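Local atomic coordinates of 4-methyl-5(B-hydroxyethyl)-thiazole monophosphate biosynthesis enzyme (Vibrio cholerae O1 biovar El Tor, PDB entry 3OT1), a protein that is of unknown function, belongs to the DJ-1 superfamily and bears the name of a thiazole monophosphate biosynthesis enzyme, a role only inferred. Residues V26-T31 against L167-A172; A92-I97 against A115-K120. All blocks are in the same frame, centred on the assembly; numbering follows the deposited sequence.

Both contacts are buried, apolar pairings of helices that flank the mixed, mainly parallel sheet of a DJ-1-type alpha/beta fold, and they share no helix or residue. They lie on opposite sides of the chain's centre, their own centres about 21 Å apart. Each uses a phenylalanine edge. Contact 1 is the closer packing: the axes of segments 26-31 and 167-172 come within 8.9 Å, a threonine joins the interface, and a neighbouring subunit packs on Val26, Ile27, Val29 and Asp30. In contact 2 the segment axes stay 11.7 Å apart, no polar side chain takes part, less surface is buried, and the other subunit of the assembly does not touch it.

Contact 1 of 2, residues V26-T31 against L167-A172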
loop_
_atom_site.group_PDB
_atom_site.type_symbol
_atom_site.label_atom_id
_atom_site.label_comp_id
_atom_site.label_asym_id
_atom_site.label_seq_id
_atom_site.Cartn_x
_atom_site.Cartn_y
_atom_site.Cartn_z
ATOM N N VAL A 26 4.587 1.245 -2.934
ATOM C CA VAL A 26 4.969 1.309 -1.541
ATOM C C VAL A 26 4.740 -0.041 -0.853
ATOM O O VAL A 26 5.528 -0.433 -0.002
ATOM C CB VAL A 26 4.284 2.496 -0.842
ATOM C CG1 VAL A 26 4.570 2.469 0.640
ATOM C CG2 VAL A 26 4.759 3.797 -1.463
ATOM N N ILE A 27 3.699 -0.770 -1.231
ATOM C CA ILE A 27 3.528 -2.128 -0.722
ATOM C C ILE A 27 4.740 -2.981 -1.078
ATOM O O ILE A 27 5.259 -3.723 -0.237
ATOM C CB ILE A 27 2.222 -2.770 -1.218
ATOM C CG1 ILE A 27 1.001 -2.099 -0.576
ATOM C CG2 ILE A 27 2.231 -4.314 -0.966
ATOM C CD1 ILE A 27 -0.334 -2.436 -1.244
ATOM N N ILE A 28 5.191 -2.903 -2.320
ATOM C CA ILE A 28 6.362 -3.674 -2.737
ATOM C C ILE A 28 7.576 -3.278 -1.915
ATOM O O ILE A 28 8.256 -4.146 -1.367
ATOM C CB ILE A 28 6.622 -3.492 -4.253
ATOM C CG1 ILE A 28 5.492 -4.118 -5.082
ATOM C CG2 ILE A 28 7.981 -4.064 -4.634
ATOM C CD1 ILE A 28 5.371 -3.596 -6.507
ATOM N N VAL A 29 7.874 -1.992 -1.855
ATOM C CA VAL A 29 9.084 -1.561 -1.179
ATOM C C VAL A 29 9.049 -1.943 0.308
ATOM O O VAL A 29 9.983 -2.516 0.834
ATOM C CB VAL A 29 9.292 -0.037 -1.346
ATOM C CG1 VAL A 29 10.425 0.434 -0.461
ATOM C CG2 VAL A 29 9.560 0.311 -2.825
ATOM N N ASP A 30 7.958 -1.587 0.971
ATOM C CA ASP A 30 7.819 -1.804 2.416
ATOM C C ASP A 30 7.938 -3.296 2.727
ATOM O O ASP A 30 8.706 -3.706 3.601
ATOM C CB ASP A 30 6.474 -1.194 2.856
ATOM C CG ASP A 30 6.184 -1.256 4.319
ATOM O OD1 ASP A 30 6.554 -2.200 5.022
ATOM O OD2 ASP A 30 5.509 -0.286 4.749
ATOM N N THR A 31 7.191 -4.124 2.017
ATOM C CA THR A 31 7.200 -5.554 2.288
ATOM C C THR A 31 8.583 -6.149 2.103
ATOM O O THR A 31 9.042 -6.959 2.915
ATOM C CB THR A 31 6.137 -6.282 1.435
ATOM O OG1 THR A 31 4.851 -5.708 1.709
ATOM C CG2 THR A 31 6.062 -7.762 1.755
ATOM N N LEU A 167 0.218 -7.107 -1.938
ATOM C CA LEU A 167 0.830 -7.746 -0.791
ATOM C C LEU A 167 1.150 -9.225 -1.087
ATOM O O LEU A 167 2.244 -9.721 -0.800
ATOM C CB LEU A 167 -0.099 -7.582 0.388
ATOM C CG LEU A 167 0.387 -8.078 1.723
ATOM C CD1 LEU A 167 1.795 -7.624 1.993
ATOM C CD2 LEU A 167 -0.572 -7.614 2.830
ATOM N N GLU A 168 0.188 -9.935 -1.681
ATOM C CA GLU A 168 0.392 -11.322 -2.082
ATOM C C GLU A 168 1.580 -11.441 -3.029
ATOM O O GLU A 168 2.395 -12.349 -2.899
ATOM C CB GLU A 168 -0.866 -11.849 -2.781
ATOM C CG GLU A 168 -2.049 -12.010 -1.862
ATOM C CD GLU A 168 -3.353 -11.961 -2.629
ATOM O OE1 GLU A 168 -3.694 -12.960 -3.270
ATOM O OE2 GLU A 168 -4.026 -10.912 -2.617
ATOM N N PHE A 169 1.689 -10.523 -3.966
ATOM C CA PHE A 169 2.774 -10.479 -4.949
ATOM C C PHE A 169 4.122 -10.257 -4.272
ATOM O O PHE A 169 5.101 -10.966 -4.567
ATOM C CB PHE A 169 2.423 -9.354 -5.930
ATOM C CG PHE A 169 3.518 -8.888 -6.858
ATOM C CD1 PHE A 169 3.905 -9.634 -7.958
ATOM C CD2 PHE A 169 4.057 -7.627 -6.715
ATOM C CE1 PHE A 169 4.794 -9.131 -8.857
ATOM C CE2 PHE A 169 4.976 -7.134 -7.607
ATOM C CZ PHE A 169 5.350 -7.897 -8.679
ATOM N N ALA A 170 4.228 -9.236 -3.418
ATOM C CA ALA A 170 5.480 -8.945 -2.738
ATOM C C ALA A 170 5.921 -10.121 -1.841
ATOM O O ALA A 170 7.109 -10.450 -1.796
ATOM C CB ALA A 170 5.374 -7.655 -1.960
ATOM N N LEU A 171 4.978 -10.737 -1.148
ATOM C CA LEU A 171 5.290 -11.894 -0.319
ATOM C C LEU A 171 5.747 -13.080 -1.167
ATOM O O LEU A 171 6.666 -13.800 -0.760
ATOM C CB LEU A 171 4.102 -12.251 0.559
ATOM C CG LEU A 171 3.819 -11.214 1.660
ATOM C CD1 LEU A 171 2.402 -11.399 2.217
ATOM C CD2 LEU A 171 4.876 -11.207 2.759
ATOM N N ALA A 172 5.143 -13.278 -2.335
ATOM C CA ALA A 172 5.596 -14.330 -3.252
ATOM C C ALA A 172 7.020 -14.053 -3.729
ATOM O O ALA A 172 7.822 -14.979 -3.864
ATOM C CB ALA A 172 4.659 -14.412 -4.449
#
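Leu167 receives the CG2 methyl of Ile27 at its backbone, where helix 22-34 packs against helix 166-178 in one helical layer of the DJ-1/PfpI alpha/beta sandwich. Ile27 CG2 stands 3.6 Å from Leu167 N. Holding CG1 beside its own backbone N (chi1 -70°), Ile27 leaves CG2 for this approach, while the same residue also packs on an apolar side chain of the neighbouring subunit. Two residues on, Phe169 turns its ring edge to Ile28, whose CG1 lies in the ring plane and whose CD1 is 3.7 Å from Phe169 CE2. The ring itself reaches down to strands 157-160 and 106-110, so the group that meets Ile28 also ties helix 166-178 to the sheet. Ala170 is where the backbones come nearest: its small CB lets the CA atoms of Ile28 and Ala170 approach to 5.3 Å, and it lies 3.7 Å from Thr31 CB. Leu171 closes the row with CD2 3.8 Å from Thr31 CG2, the two side chains crossing at about a right angle. Thr31 turns its hydroxyl back to its own helix: OG1 donates to Ile27 O at 2.8 Å, tilted 25° from the carbonyl plane, on the face opposite Thr31 N.

Contact 2 of 2, residues A92-I97 against A115-K120; sequences ALLALI and ALVFAK
Val117 meets Ile97 methyl to methyl, with Val117 CG1 3.8 Å from Ile97 CD1, and much of the contact gathers round that valine branch. CG1 lies anti to the backbone N of Val117 (chi1 -177°), which places it against the side chains of helix 91-102. There it also takes Leu94 CD2 at 3.8 Å from Val117 CG1 and, more loosely, Leu93 CD1 at 4.4 Å from the same methyl. One valine branch thus receives three side chains from a single helix, the common partner of a small cluster formed with Leu93, Leu94 and Ile97. The backbone behind it is unusual: residues 115-119 make a wider pi-type turn, closed by a weak 3.5 Å bond from Lys120 N to Ala115 O.

Ile97 is the second centre. Its CD1 serves two partners, since besides Val117 it approaches the ring of Phe118 in plane at the edge, 3.9 Å from Phe118 CE1. The ring is met at its rim and not over a face, and it packs edge-to-face with Phe124, which Ile97 touches as well. The interaction is purely apolar. The axes of segments 92-97 and 115-119, inclined at 57°, come no closer than 11.7 Å, and side chains alone bridge the two.

Helices 81-88 and 91-102 lie on the crossover that joins the parallel neighbours 74-77 and 106-110; helix 113-119 follows the second strand, after a turn where DJ-1 relatives usually carry their nucleophile elbow. Phe87 of helix 81-88 touches both Leu93 and Val117, while beneath the cluster Ile97 rests on Leu75, Leu93 on Leu77, and Phe118 on Leu77 of strand 74-77 and on Val107 and Ala109 of strand 106-110.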
loop_
_atom_site.group_PDB
_atom_site.type_symbol
_atom_site.label_atom_id
_atom_site.label_comp_id
_atom_site.label_asym_id
_atom_site.label_seq_id
_atom_site.Cartn_x
_atom_site.Cartn_y
_atom_site.Cartn_z
ATOM N N ALA A 92 15.859 3.041 -21.233
ATOM C CA ALA A 92 16.621 2.463 -20.138
ATOM C C ALA A 92 15.823 1.380 -19.425
ATOM O O ALA A 92 16.390 0.375 -19.019
ATOM C CB ALA A 92 17.033 3.536 -19.144
ATOM N N LEU A 93 14.524 1.581 -19.224
ATOM C CA LEU A 93 13.717 0.589 -18.524
ATOM C C LEU A 93 13.670 -0.699 -19.336
ATOM O O LEU A 93 13.833 -1.801 -18.807
ATOM C CB LEU A 93 12.311 1.143 -18.245
ATOM C CG LEU A 93 11.315 0.380 -17.353
ATOM C CD1 LEU A 93 10.765 -0.829 -18.072
ATOM C CD2 LEU A 93 11.939 -0.034 -16.005
ATOM N N LEU A 94 13.382 -0.561 -20.627
ATOM C CA LEU A 94 13.305 -1.737 -21.480
ATOM C C LEU A 94 14.635 -2.498 -21.521
ATOM O O LEU A 94 14.646 -3.725 -21.484
ATOM C CB LEU A 94 12.856 -1.351 -22.888
ATOM C CG LEU A 94 11.451 -0.734 -22.977
ATOM C CD1 LEU A 94 11.169 -0.316 -24.437
ATOM C CD2 LEU A 94 10.357 -1.657 -22.478
ATOM N N ALA A 95 15.741 -1.767 -21.569
ATOM C CA ALA A 95 17.058 -2.379 -21.514
ATOM C C ALA A 95 17.299 -3.112 -20.194
ATOM O O ALA A 95 17.953 -4.155 -20.194
ATOM C CB ALA A 95 18.151 -1.308 -21.768
ATOM N N LEU A 96 16.821 -2.566 -19.068
ATOM C CA LEU A 96 16.993 -3.239 -17.793
ATOM C C LEU A 96 16.217 -4.539 -17.770
ATOM O O LEU A 96 16.670 -5.499 -17.187
ATOM C CB LEU A 96 16.553 -2.348 -16.633
ATOM C CG LEU A 96 17.584 -1.311 -16.254
ATOM C CD1 LEU A 96 16.946 -0.254 -15.392
ATOM C CD2 LEU A 96 18.788 -1.913 -15.518
ATOM N N ILE A 97 15.023 -4.565 -18.361
ATOM C CA ILE A 97 14.292 -5.831 -18.425
ATOM C C ILE A 97 15.152 -6.887 -19.140
ATOM O O ILE A 97 15.285 -8.016 -18.665
ATOM C CB ILE A 97 12.931 -5.682 -19.111
ATOM C CG1 ILE A 97 11.995 -4.788 -18.273
ATOM C CG2 ILE A 97 12.315 -7.052 -19.393
ATOM C CD1 ILE A 97 10.776 -4.336 -19.044
ATOM N N ALA A 115 0.899 -5.973 -19.397
ATOM C CA ALA A 115 0.176 -5.672 -20.644
ATOM C C ALA A 115 0.838 -4.549 -21.440
ATOM O O ALA A 115 1.162 -4.714 -22.624
ATOM C CB ALA A 115 -1.268 -5.330 -20.328
ATOM N N LEU A 116 1.021 -3.391 -20.809
ATOM C CA LEU A 116 1.468 -2.201 -21.513
ATOM C C LEU A 116 2.967 -2.136 -21.744
ATOM O O LEU A 116 3.410 -1.375 -22.621
ATOM C CB LEU A 116 0.984 -0.935 -20.812
ATOM C CG LEU A 116 -0.531 -0.782 -20.722
ATOM C CD1 LEU A 116 -0.883 0.562 -20.080
ATOM C CD2 LEU A 116 -1.199 -0.934 -22.086
ATOM N N VAL A 117 3.741 -2.936 -20.997
ATOM C CA VAL A 117 5.180 -3.021 -21.204
ATOM C C VAL A 117 5.548 -4.352 -21.882
ATOM O O VAL A 117 6.054 -4.341 -23.006
ATOM C CB VAL A 117 5.988 -2.802 -19.918
ATOM C CG1 VAL A 117 7.490 -2.843 -20.260
ATOM C CG2 VAL A 117 5.583 -1.478 -19.259
ATOM N N PHE A 118 5.303 -5.482 -21.232
ATOM C CA PHE A 118 5.827 -6.736 -21.777
ATOM C C PHE A 118 5.163 -7.117 -23.107
ATOM O O PHE A 118 5.847 -7.392 -24.097
ATOM C CB PHE A 118 5.675 -7.907 -20.809
ATOM C CG PHE A 118 6.342 -7.737 -19.460
ATOM C CD1 PHE A 118 7.374 -6.829 -19.226
ATOM C CD2 PHE A 118 5.921 -8.552 -18.409
ATOM C CE1 PHE A 118 7.939 -6.736 -17.961
ATOM C CE2 PHE A 118 6.502 -8.460 -17.181
ATOM C CZ PHE A 118 7.497 -7.568 -16.948
ATOM N N ALA A 119 3.833 -7.137 -23.123
ATOM C CA ALA A 119 3.113 -7.547 -24.316
ATOM C C ALA A 119 3.392 -6.558 -25.453
ATOM O O ALA A 119 3.645 -6.993 -26.576
ATOM C CB ALA A 119 1.648 -7.726 -24.029
ATOM N N LYS A 120 3.451 -5.253 -25.173
ATOM C CA LYS A 120 3.668 -4.234 -26.213
ATOM C C LYS A 120 5.100 -4.117 -26.745
ATOM O O LYS A 120 5.305 -3.728 -27.891
ATOM C CB LYS A 120 3.184 -2.853 -25.721
ATOM C CG LYS A 120 1.682 -2.745 -25.538
ATOM C CD LYS A 120 0.936 -3.061 -26.818
#